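Local atomic coordinates of putative D-arabinose 5-phosphate isomerase (Klebsiella pneumoniae subsp. pneumoniae, PDB entry 3K2V), a protein that probably interconverts D-arabinose 5-phosphate and D-ribulose 5-phosphate, and binds the sugar nucleotide CMP-Kdo through its pair of CBS domains. Residues A[33-38]-A[143-148]; A[104-109]-A[122-127]; A[119-122]-A[128-131]. One frame throughout, in Å; residues are numbered along the deposited sequence. Where two conformers were deposited one is given.

Contact 1 of 3, residues A[33-38]-A[143-148]. With CMK (cytidine 5'-monophosphate 3-deoxy-beta-D-gulo-oct-2-ulo-pyranosonic acid), chain G.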
loop_
_atom_site.group_PDB
_atom_site.type_symbol
_atom_site.label_atom_id
_atom_site.label_comp_id
_atom_site.label_asym_id
_atom_site.label_seq_id
_atom_site.Cartn_x
_atom_site.Cartn_y
_atom_site.Cartn_z
ATOM N N ILE A 33 13.913 14.604 -2.729
ATOM C CA ILE A 33 13.382 13.740 -1.686
ATOM C C ILE A 33 13.265 12.278 -2.083
ATOM O O ILE A 33 13.023 11.445 -1.240
ATOM C CB ILE A 33 12.031 14.243 -1.147
ATOM C CG1 ILE A 33 10.921 14.215 -2.181
ATOM C CG2 ILE A 33 12.141 15.679 -0.651
ATOM C CD1 ILE A 33 9.956 15.447 -1.951
HETATM N N MSE A 34 13.447 11.966 -3.359
HETATM C CA MSE A 34 13.308 10.614 -3.834
HETATM C C MSE A 34 14.417 9.679 -3.327
HETATM O O MSE A 34 15.522 10.115 -2.992
HETATM C CB MSE A 34 13.299 10.589 -5.358
HETATM C CG MSE A 34 14.626 10.938 -5.993
HETATM SE SE MSE A 34 14.451 11.090 -7.892
HETATM C CE MSE A 34 16.256 11.438 -8.340
ATOM N N HIS A 35 14.104 8.385 -3.319
ATOM C CA HIS A 35 15.076 7.328 -3.082
ATOM C C HIS A 35 15.876 7.081 -4.350
ATOM O O HIS A 35 15.319 6.974 -5.441
ATOM C CB HIS A 35 14.351 6.039 -2.640
ATOM C CG HIS A 35 13.554 6.229 -1.394
ATOM N ND1 HIS A 35 14.138 6.304 -0.147
ATOM C CD2 HIS A 35 12.232 6.464 -1.209
ATOM C CE1 HIS A 35 13.198 6.533 0.757
ATOM N NE2 HIS A 35 12.032 6.623 0.138
ATOM N N THR A 36 17.186 6.971 -4.199
ATOM C CA THR A 36 18.096 6.757 -5.325
ATOM C C THR A 36 19.063 5.661 -4.965
ATOM O O THR A 36 19.086 5.195 -3.827
ATOM C CB THR A 36 18.899 8.038 -5.638
ATOM O OG1 THR A 36 19.751 8.324 -4.536
ATOM C CG2 THR A 36 17.967 9.210 -5.838
ATOM N N GLY A 37 19.843 5.227 -5.948
ATOM C CA GLY A 37 20.926 4.279 -5.719
ATOM C C GLY A 37 20.392 2.957 -5.200
ATOM O O GLY A 37 19.390 2.434 -5.706
ATOM N N ASP A 38 21.029 2.459 -4.149
ATOM C CA ASP A 38 20.647 1.193 -3.552
ATOM C C ASP A 38 19.293 1.224 -2.882
ATOM O O ASP A 38 18.768 0.150 -2.587
ATOM C CB ASP A 38 21.674 0.741 -2.515
ATOM C CG ASP A 38 23.028 0.383 -3.128
ATOM O OD1 ASP A 38 23.093 0.072 -4.340
ATOM O OD2 ASP A 38 24.037 0.409 -2.380
HETATM N N MSE A 143 4.388 7.966 -0.988
HETATM C CA MSE A 143 3.534 8.910 -0.265
HETATM C C MSE A 143 4.111 9.223 1.120
HETATM O O MSE A 143 4.075 10.385 1.528
HETATM C CB MSE A 143 2.082 8.400 -0.180
HETATM C CG MSE A 143 1.035 9.489 0.141
HETATM SE SE MSE A 143 -0.806 8.838 -0.213
HETATM C CE MSE A 143 -0.821 9.007 -2.156
ATOM N N HIS A 144 4.675 8.230 1.813
ATOM C CA HIS A 144 5.307 8.458 3.130
ATOM C C HIS A 144 6.421 9.506 3.093
ATOM O O HIS A 144 6.576 10.274 4.036
ATOM C CB HIS A 144 5.906 7.167 3.705
ATOM C CG HIS A 144 4.887 6.212 4.240
ATOM N ND1 HIS A 144 3.861 6.605 5.067
ATOM C CD2 HIS A 144 4.751 4.878 4.080
ATOM C CE1 HIS A 144 3.128 5.554 5.386
ATOM N NE2 HIS A 144 3.649 4.492 4.806
ATOM N N ASP A 145 7.183 9.522 2.003
ATOM C CA ASP A 145 8.268 10.496 1.800
ATOM C C ASP A 145 7.757 11.938 1.739
ATOM O O ASP A 145 8.442 12.863 2.181
ATOM C CB ASP A 145 9.025 10.210 0.507
ATOM C CG ASP A 145 9.659 8.837 0.483
ATOM O OD1 ASP A 145 10.174 8.414 1.521
ATOM O OD2 ASP A 145 9.647 8.175 -0.578
ATOM N N LEU A 146 6.557 12.129 1.208
ATOM C CA LEU A 146 6.004 13.466 1.060
ATOM C C LEU A 146 5.504 14.042 2.372
ATOM O O LEU A 146 5.266 15.247 2.448
ATOM C CB LEU A 146 4.913 13.502 -0.014
ATOM C CG LEU A 146 5.350 12.931 -1.364
ATOM C CD1 LEU A 146 4.245 13.074 -2.389
ATOM C CD2 LEU A 146 6.653 13.537 -1.895
ATOM N N LEU A 147 5.412 13.220 3.416
ATOM C CA LEU A 147 5.009 13.686 4.745
ATOM C C LEU A 147 6.088 13.578 5.833
ATOM O O LEU A 147 5.794 13.817 7.001
ATOM C CB LEU A 147 3.804 12.882 5.227
ATOM C CG LEU A 147 2.794 12.410 4.186
ATOM C CD1 LEU A 147 1.890 11.383 4.860
ATOM C CD2 LEU A 147 2.012 13.570 3.570
ATOM N N ARG A 148 7.313 13.193 5.487
ATOM C CA ARG A 148 8.384 13.107 6.490
ATOM C C ARG A 148 9.174 14.421 6.533
ATOM O O ARG A 148 8.879 15.346 5.760
ATOM C CB ARG A 148 9.303 11.893 6.227
ATOM C CG ARG A 148 10.464 12.108 5.243
ATOM C CD ARG A 148 11.348 10.865 5.160
ATOM N NE ARG A 148 10.718 9.800 4.372
ATOM C CZ ARG A 148 10.706 8.503 4.697
ATOM N NH1 ARG A 148 11.297 8.062 5.806
ATOM N NH2 ARG A 148 10.089 7.629 3.901
HETATM N N1C CMK G . -1.270 -3.062 10.259
HETATM C C2C CMK G . -1.943 -2.912 11.518
HETATM N N3C CMK G . -3.008 -2.028 11.606
HETATM C C4C CMK G . -3.429 -1.281 10.498
HETATM C C5C CMK G . -2.779 -1.414 9.279
HETATM C C6C CMK G . -1.696 -2.298 9.165
HETATM O O2C CMK G . -1.610 -3.562 12.508
HETATM N N4C CMK G . -4.462 -0.452 10.643
HETATM C "C1'" CMK G . -0.113 -4.013 10.144
HETATM C "C2'" CMK G . -0.193 -4.973 8.932
HETATM O "O2'" CMK G . -0.995 -6.143 9.217
HETATM C "C3'" CMK G . 1.277 -5.324 8.705
HETATM C "C4'" CMK G . 2.067 -4.115 9.275
HETATM O "O4'" CMK G . 1.124 -3.267 9.991
HETATM O "O3'" CMK G . 1.584 -6.522 9.430
HETATM C "C5'" CMK G . 2.504 -3.149 8.127
HETATM O "O5'" CMK G . 1.338 -2.795 7.271
HETATM P PA CMK G . 1.562 -2.785 5.657
HETATM O O1A CMK G . 1.678 -4.309 5.364
HETATM O O2A CMK G . 0.448 -2.115 4.957
HETATM O O6 CMK G . 4.689 -0.743 4.447
HETATM C C2 CMK G . 3.945 -2.008 4.362
HETATM O O2 CMK G . 3.005 -2.015 5.486
HETATM C C3 CMK G . 3.188 -2.062 3.039
HETATM C C4 CMK G . 4.122 -1.791 1.865
HETATM O O4 CMK G . 3.335 -1.804 0.663
HETATM C C5 CMK G . 4.855 -0.463 2.034
HETATM C C6 CMK G . 5.636 -0.539 3.356
HETATM C C7 CMK G . 6.638 0.574 3.757
HETATM C C1 CMK G . 4.834 -3.277 4.451
HETATM O O1X CMK G . 4.305 -4.259 5.011
HETATM O O1Y CMK G . 5.971 -3.290 3.913
HETATM O O5 CMK G . 3.908 0.599 2.092
HETATM C C8 CMK G . 6.014 1.935 4.029
HETATM O O8 CMK G . 6.790 2.611 5.048
HETATM O O7 CMK G . 7.325 0.186 4.958
#

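Contact 2 of 3, residues A[104-109]-A[122-127]. With CMK (cytidine 5'-monophosphate 3-deoxy-beta-D-gulo-oct-2-ulo-pyranosonic acid), chain C.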
loop_
_atom_site.group_PDB
_atom_site.type_symbol
_atom_site.label_atom_id
_atom_site.label_comp_id
_atom_site.label_asym_id
_atom_site.label_seq_id
_atom_site.Cartn_x
_atom_site.Cartn_y
_atom_site.Cartn_z
ATOM N N GLY A 104 5.146 -1.020 -18.199
ATOM C CA GLY A 104 5.319 0.426 -18.051
ATOM C C GLY A 104 5.339 0.824 -16.587
ATOM O O GLY A 104 5.963 0.162 -15.755
ATOM N N GLY A 105 4.607 1.868 -16.242
ATOM C CA GLY A 105 4.587 2.371 -14.883
ATOM C C GLY A 105 4.380 3.871 -14.909
ATOM O O GLY A 105 4.882 4.566 -15.805
ATOM N N ILE A 106 3.632 4.363 -13.927
ATOM C CA ILE A 106 3.313 5.775 -13.795
ATOM C C ILE A 106 4.568 6.502 -13.288
ATOM O O ILE A 106 5.191 6.092 -12.322
ATOM C CB ILE A 106 2.119 5.981 -12.851
ATOM C CG1 ILE A 106 0.850 5.316 -13.450
ATOM C CG2 ILE A 106 1.848 7.460 -12.637
ATOM C CD1 ILE A 106 -0.263 5.032 -12.408
ATOM N N ARG A 107 4.951 7.566 -13.965
ATOM C CA ARG A 107 6.203 8.227 -13.627
ATOM C C ARG A 107 6.078 9.733 -13.745
ATOM O O ARG A 107 5.198 10.238 -14.423
ATOM C CB ARG A 107 7.295 7.728 -14.556
ATOM C CG ARG A 107 7.043 8.136 -15.974
ATOM C CD ARG A 107 7.717 7.229 -16.951
ATOM N NE ARG A 107 7.178 5.882 -16.959
ATOM C CZ ARG A 107 7.645 4.926 -17.757
ATOM N NH1 ARG A 107 8.641 5.172 -18.610
ATOM N NH2 ARG A 107 7.122 3.727 -17.718
ATOM N N ILE A 108 6.987 10.440 -13.079
ATOM C CA ILE A 108 7.048 11.883 -13.151
ATOM C C ILE A 108 8.519 12.284 -13.359
ATOM O O ILE A 108 9.429 11.490 -13.130
ATOM C CB ILE A 108 6.502 12.529 -11.866
ATOM C CG1 ILE A 108 7.312 12.046 -10.649
ATOM C CG2 ILE A 108 4.995 12.234 -11.721
ATOM C CD1 ILE A 108 6.819 12.537 -9.264
ATOM N N ARG A 109 8.714 13.506 -13.818
ATOM C CA ARG A 109 10.055 14.068 -14.030
ATOM C C ARG A 109 10.645 14.481 -12.681
ATOM O O ARG A 109 9.900 14.759 -11.719
ATOM C CB ARG A 109 9.964 15.290 -14.939
ATOM C CG ARG A 109 9.591 14.963 -16.379
ATOM C CD ARG A 109 9.381 16.230 -17.178
ATOM N NE ARG A 109 10.654 16.945 -17.348
ATOM C CZ ARG A 109 10.794 18.146 -17.889
ATOM N NH1 ARG A 109 9.733 18.822 -18.324
ATOM N NH2 ARG A 109 12.015 18.687 -17.991
ATOM N N GLN A 122 -2.935 10.613 -5.726
ATOM C CA GLN A 122 -4.341 10.656 -5.323
ATOM C C GLN A 122 -5.245 10.326 -6.480
ATOM O O GLN A 122 -6.149 9.525 -6.330
ATOM C CB GLN A 122 -4.737 12.050 -4.818
ATOM C CG GLN A 122 -4.233 12.361 -3.447
ATOM C CD GLN A 122 -4.914 11.531 -2.404
ATOM O OE1 GLN A 122 -4.347 10.541 -1.923
ATOM N NE2 GLN A 122 -6.153 11.889 -2.068
ATOM N N SER A 123 -5.011 10.957 -7.627
ATOM C CA SER A 123 -5.890 10.760 -8.773
ATOM C C SER A 123 -5.757 9.370 -9.382
ATOM O O SER A 123 -6.724 8.857 -9.947
ATOM C CB SER A 123 -5.709 11.848 -9.822
ATOM O OG SER A 123 -4.538 11.663 -10.572
ATOM N N ARG A 124 -4.601 8.731 -9.228
ATOM C CA ARG A 124 -4.418 7.367 -9.722
ATOM C C ARG A 124 -4.566 6.282 -8.660
ATOM O O ARG A 124 -4.511 5.099 -8.988
ATOM C CB ARG A 124 -3.050 7.221 -10.401
ATOM C CG ARG A 124 -2.757 8.246 -11.493
ATOM C CD ARG A 124 -3.758 8.187 -12.624
ATOM N NE ARG A 124 -3.591 6.953 -13.395
ATOM C CZ ARG A 124 -2.749 6.803 -14.422
ATOM N NH1 ARG A 124 -1.974 7.810 -14.837
ATOM N NH2 ARG A 124 -2.688 5.630 -15.045
ATOM N N HIS A 125 -4.765 6.662 -7.400
ATOM C CA HIS A 125 -4.875 5.695 -6.293
ATOM C C HIS A 125 -3.686 4.751 -6.176
ATOM O O HIS A 125 -3.837 3.535 -6.065
ATOM C CB HIS A 125 -6.203 4.934 -6.362
ATOM C CG HIS A 125 -7.384 5.848 -6.410
ATOM N ND1 HIS A 125 -8.143 6.147 -5.295
ATOM C CD2 HIS A 125 -7.883 6.595 -7.423
ATOM C CE1 HIS A 125 -9.087 7.009 -5.634
ATOM N NE2 HIS A 125 -8.945 7.304 -6.918
ATOM N N ILE A 126 -2.504 5.346 -6.152
ATOM C CA ILE A 126 -1.250 4.628 -5.950
ATOM C C ILE A 126 -0.520 5.301 -4.797
ATOM O O ILE A 126 -0.832 6.435 -4.467
ATOM C CB ILE A 126 -0.391 4.643 -7.237
ATOM C CG1 ILE A 126 -0.058 6.085 -7.674
ATOM C CG2 ILE A 126 -1.127 3.878 -8.357
ATOM C CD1 ILE A 126 0.878 6.212 -8.961
ATOM N N THR A 127 0.414 4.604 -4.167
ATOM C CA THR A 127 1.153 5.192 -3.064
ATOM C C THR A 127 2.661 5.369 -3.339
ATOM O O THR A 127 3.407 5.777 -2.460
ATOM C CB THR A 127 0.946 4.413 -1.800
ATOM O OG1 THR A 127 1.300 3.049 -2.032
ATOM C CG2 THR A 127 -0.562 4.504 -1.355
HETATM N N1C CMK C . 1.181 1.273 -10.684
HETATM C C2C CMK C . 1.801 1.877 -11.789
HETATM N N3C CMK C . 2.796 2.821 -11.534
HETATM C C4C CMK C . 3.153 3.228 -10.258
HETATM C C5C CMK C . 2.531 2.627 -9.151
HETATM C C6C CMK C . 1.540 1.654 -9.377
HETATM O O2C CMK C . 1.527 1.567 -12.960
HETATM N N4C CMK C . 4.125 4.161 -10.157
HETATM C "C1'" CMK C . 0.116 0.238 -10.946
HETATM C "C2'" CMK C . 0.311 -1.030 -10.105
HETATM O "O2'" CMK C . 1.188 -1.914 -10.818
HETATM C "C3'" CMK C . -1.118 -1.564 -10.015
HETATM C "C4'" CMK C . -1.979 -0.285 -10.047
HETATM O "O4'" CMK C . -1.111 0.825 -10.530
HETATM O "O3'" CMK C . -1.404 -2.358 -11.153
HETATM C "C5'" CMK C . -2.432 0.171 -8.668
HETATM O "O5'" CMK C . -1.321 0.277 -7.738
HETATM P PA CMK C . -1.527 -0.426 -6.261
HETATM O O1A CMK C . -1.596 -1.902 -6.445
HETATM O O2A CMK C . -0.409 -0.030 -5.349
HETATM O O6 CMK C . -4.635 0.801 -4.242
HETATM C C2 CMK C . -3.874 -0.316 -4.761
HETATM O O2 CMK C . -2.945 0.214 -5.755
HETATM C C3 CMK C . -3.152 -0.990 -3.580
HETATM C C4 CMK C . -4.067 -1.241 -2.362
HETATM O O4 CMK C . -3.281 -1.755 -1.247
HETATM C C5 CMK C . -4.832 0.001 -1.958
HETATM C C6 CMK C . -5.588 0.474 -3.194
HETATM C C7 CMK C . -6.366 1.759 -2.952
HETATM C C1 CMK C . -4.754 -1.288 -5.569
HETATM O O1X CMK C . -5.201 -0.838 -6.648
HETATM O O1Y CMK C . -4.931 -2.451 -5.152
HETATM O O5 CMK C . -3.945 1.042 -1.484
HETATM C C8 CMK C . -7.250 2.103 -4.161
HETATM O O8 CMK C . -7.747 3.426 -3.975
HETATM O O7 CMK C . -7.197 1.592 -1.821
#

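Contact 3 of 3, residues A[119-122]-A[128-131]. With CMK (cytidine 5'-monophosphate 3-deoxy-beta-D-gulo-oct-2-ulo-pyranosonic acid), chain C.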
loop_
_atom_site.group_PDB
_atom_site.type_symbol
_atom_site.label_atom_id
_atom_site.label_comp_id
_atom_site.label_asym_id
_atom_site.label_seq_id
_atom_site.Cartn_x
_atom_site.Cartn_y
_atom_site.Cartn_z
ATOM N N ASN A 119 -0.823 14.882 -5.905
ATOM C CA ASN A 119 -2.060 14.988 -6.673
ATOM C C ASN A 119 -2.184 13.844 -7.667
ATOM O O ASN A 119 -3.261 13.265 -7.800
ATOM C CB ASN A 119 -2.171 16.347 -7.395
ATOM C CG ASN A 119 -2.575 17.487 -6.456
ATOM O OD1 ASN A 119 -3.132 17.260 -5.399
ATOM N ND2 ASN A 119 -2.283 18.724 -6.857
ATOM N N LEU A 120 -1.078 13.497 -8.329
ATOM C CA LEU A 120 -1.058 12.379 -9.274
ATOM C C LEU A 120 -1.340 11.078 -8.557
ATOM O O LEU A 120 -2.131 10.244 -9.040
ATOM C CB LEU A 120 0.293 12.290 -10.009
ATOM C CG LEU A 120 0.423 11.127 -11.003
ATOM C CD1 LEU A 120 -0.586 11.288 -12.164
ATOM C CD2 LEU A 120 1.834 11.010 -11.550
HETATM N N MSE A 121 -0.716 10.892 -7.402
HETATM C CA MSE A 121 -0.902 9.647 -6.649
HETATM C C MSE A 121 -2.358 9.503 -6.187
HETATM O O MSE A 121 -2.943 8.417 -6.273
HETATM C CB MSE A 121 0.083 9.556 -5.473
HETATM C CG MSE A 121 1.514 9.237 -5.916
HETATM SE SE MSE A 121 2.778 8.841 -4.427
HETATM C CE MSE A 121 3.666 10.557 -4.270
ATOM N N GLN A 122 -2.935 10.613 -5.726
ATOM C CA GLN A 122 -4.341 10.656 -5.323
ATOM C C GLN A 122 -5.245 10.326 -6.480
ATOM O O GLN A 122 -6.149 9.525 -6.330
ATOM C CB GLN A 122 -4.737 12.050 -4.818
ATOM C CG GLN A 122 -4.233 12.361 -3.447
ATOM C CD GLN A 122 -4.914 11.531 -2.404
ATOM O OE1 GLN A 122 -4.347 10.541 -1.923
ATOM N NE2 GLN A 122 -6.153 11.889 -2.068
ATOM N N CYS A 128 3.105 5.080 -4.549
ATOM C CA CYS A 128 4.541 5.206 -4.880
ATOM C C CYS A 128 4.674 5.452 -6.383
ATOM O O CYS A 128 4.054 4.728 -7.171
ATOM C CB CYS A 128 5.308 3.932 -4.427
ATOM S SG CYS A 128 7.146 4.081 -4.318
ATOM N N VAL A 129 5.474 6.462 -6.784
ATOM C CA VAL A 129 5.589 6.889 -8.174
ATOM C C VAL A 129 7.063 6.824 -8.614
ATOM O O VAL A 129 7.984 7.087 -7.820
ATOM C CB VAL A 129 4.958 8.301 -8.369
ATOM C CG1 VAL A 129 5.704 9.343 -7.550
ATOM C CG2 VAL A 129 4.932 8.738 -9.833
ATOM N N LEU A 130 7.275 6.416 -9.862
ATOM C CA LEU A 130 8.626 6.333 -10.400
ATOM C C LEU A 130 9.051 7.738 -10.803
ATOM O O LEU A 130 8.219 8.541 -11.260
ATOM C CB LEU A 130 8.667 5.428 -11.629
ATOM C CG LEU A 130 8.127 4.005 -11.421
ATOM C CD1 LEU A 130 8.102 3.310 -12.770
ATOM C CD2 LEU A 130 8.989 3.265 -10.409
ATOM N N VAL A 131 10.325 8.041 -10.630
ATOM C CA VAL A 131 10.874 9.324 -11.100
ATOM C C VAL A 131 11.801 8.969 -12.245
ATOM O O VAL A 131 12.708 8.146 -12.077
ATOM C CB VAL A 131 11.584 10.108 -10.009
ATOM C CG1 VAL A 131 12.048 11.473 -10.564
ATOM C CG2 VAL A 131 10.654 10.318 -8.789
HETATM N N1C CMK C . 1.181 1.273 -10.684
HETATM C C2C CMK C . 1.801 1.877 -11.789
HETATM N N3C CMK C . 2.796 2.821 -11.534
HETATM C C4C CMK C . 3.153 3.228 -10.258
HETATM C C5C CMK C . 2.531 2.627 -9.151
HETATM C C6C CMK C . 1.540 1.654 -9.377
HETATM O O2C CMK C . 1.527 1.567 -12.960
HETATM N N4C CMK C . 4.125 4.161 -10.157
HETATM C "C1'" CMK C . 0.116 0.238 -10.946
HETATM C "C2'" CMK C . 0.311 -1.030 -10.105
HETATM O "O2'" CMK C . 1.188 -1.914 -10.818
HETATM C "C3'" CMK C . -1.118 -1.564 -10.015
HETATM C "C4'" CMK C . -1.979 -0.285 -10.047
HETATM O "O4'" CMK C . -1.111 0.825 -10.530
HETATM O "O3'" CMK C . -1.404 -2.358 -11.153
HETATM C "C5'" CMK C . -2.432 0.171 -8.668
HETATM O "O5'" CMK C . -1.321 0.277 -7.738
HETATM P PA CMK C . -1.527 -0.426 -6.261
HETATM O O1A CMK C . -1.596 -1.902 -6.445
HETATM O O2A CMK C . -0.409 -0.030 -5.349
HETATM O O6 CMK C . -4.635 0.801 -4.242
HETATM C C2 CMK C . -3.874 -0.316 -4.761
HETATM O O2 CMK C . -2.945 0.214 -5.755
HETATM C C3 CMK C . -3.152 -0.990 -3.580
HETATM C C4 CMK C . -4.067 -1.241 -2.362
HETATM O O4 CMK C . -3.281 -1.755 -1.247
HETATM C C5 CMK C . -4.832 0.001 -1.958
HETATM C C6 CMK C . -5.588 0.474 -3.194
HETATM C C7 CMK C . -6.366 1.759 -2.952
HETATM C C1 CMK C . -4.754 -1.288 -5.569
HETATM O O1X CMK C . -5.201 -0.838 -6.648
HETATM O O1Y CMK C . -4.931 -2.451 -5.152
HETATM O O5 CMK C . -3.945 1.042 -1.484
HETATM C C8 CMK C . -7.250 2.103 -4.161
HETATM O O8 CMK C . -7.747 3.426 -3.975
HETATM O O7 CMK C . -7.197 1.592 -1.821
#

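Contact 1 of 3, residues A[33-38]-A[143-148]
His35 and Asp145 meet head-on across the CBS pair, where the loop 33-38, between helix 21-25 and strand 42-43 in the first CBS motif, passes the short helix 143-146 that follows the last strand of the second. The imidazole presents its NE2 corner, with OD1 of Asp145 at the ring's edge, near its plane, and the ring and carboxylate planes 56° apart. NE2 of His35 gives a weak, bent hydrogen bond to OD1 of Asp145 (2.9 Å, N-H...O angle 136°), and OD2 of Asp145 stands equally close to that nitrogen, at 2.9 Å. The carboxylate has other partners: Arg148 reaches back along its own segment to form a salt bridge from NH2 to OD1 of Asp145, and OD2 accepts the backbone N-H of His142. Together these partners probably limit the rotation of the carboxylate. Beside this polar group, Ile33 and Leu146 cross at about a right angle. With chi1 at 65°, CG1 of Ile33 sits between the backbone N and the carbonyl carbon, and its chain extends toward the helix. His144, also in the helix, reaches the chain G ligand, its CD2 3.2 Å from O8, while the apolar contact ends at CD1 of Ile33, 3.8 Å from CD2 of Leu146.

Contact 2 of 3, residues A[104-109]-A[122-127]
Ile106 leads into the first strand of a beta-alpha-beta unit of the second CBS motif and packs against Arg124 and Ile126 at the far end of the unit's helix, 114-124. Its CB lies off the plane of the cytosine of the bound CMP-Kdo, 3.5 Å from N3C, and CG1 stays on that side, near N3C and O2C. CG2 of Ile106 comes within 4.0 Å of CD1 of Ile126. At the tip, CD1 of Ile106 sits over the centre of one face of the Arg124 guanidinium, 3.6 Å from NH2, and also touches CD1 of Ile126 at 3.8 Å. Arg124 can lay its flat group there because its chain folds back at chi2 (-60°) and chi3 (-70°). The backbone of Ile106 reads the base: its N donates a hydrogen bond to N3C of the ligand (3.0 Å, 164°) and its O accepts from N4C (3.1 Å), a pairing suited to cytosine. Ile126 adds CG2 against C6C of the base, 3.6 Å away. Between Arg124 and Ile126 the helix closes in a Schellman motif, with His125 at positive phi as the C-prime residue. That turn carries His125 to the sugar acid end of the ligand, where ND1 makes a weak hydrogen bond to O8 at 3.1 Å.

Contact 3 of 3, residues A[119-122]-A[128-131]
The second CBS motif contains a beta-alpha-beta unit made of strand 107-108, helix 114-124 and strand 128-133, and this contact is the buried interface between the last turns of the helix and the beginning of its second strand. The helix lends Leu120 and Met121, the latter present as selenomethionine; the strand answers mainly with Val129, whose side chain is directed at the helix. Met121 and Val129 cross at about a right angle. The selenomethionine chain runs extended through chi2 and then bends at chi3 (-99°), which brings its end round to the strand: SE of Met121 lies 3.8 Å from the backbone N of Cys128, and CE of Met121 reaches CG1 of Val129 at 4.0 Å. The two methyls of Val129 thereby serve different partners, because CG2 is taken by CD2 of Leu120, 4.2 Å away. Leu120 also packs on Ile106 and Ile108, and Met121 on Met143 and Leu146 of helix 143-146, so the hydrophobic layer continues on into the neighbouring elements.

No hydrogen bond joins the two segments; the contact between them is one of van der Waals packing. Besides its sheet bonds, the strand offers a carbonyl to the ligand. Cys128 is directed away from the helix and packs on Val140 and His142 of the adjoining strand, while its carbonyl is turned to the cytosine of the chain C CMP-Kdo. The exocyclic amino group of the base also lies near the backbone of Val129 and Leu130, with CA of Val129 at 3.7 Å from N4C, and it donates a hydrogen bond to O of Cys128 (3.0 Å, N-H...O angle 149°).

How the contacts relate
Contacts 2 and 3 belong to one beta-alpha-beta unit, share Gln122 on helix 114-124 and have centres about 4 Å apart; the centre of contact 1 lies about 11 Å from that of contact 3, and contact 1 brings the loop 33-38 to the chain's end. Contact 3 is buried and apolar, contact 2 is partly buried with an exposed arginine, and contact 1 is partly buried and mixes charge with an aliphatic pair. Helix 143-146 joins contact 1 to the others: Leu146 packs on Met121 of contact 3, and Met143 N probably hydrogen-bonds Thr127 O of contact 2 (2.8 Å). Contacts 2 and 3 together present backbone groups to one cytosine, whereas contact 1 touches another ligand copy through His144.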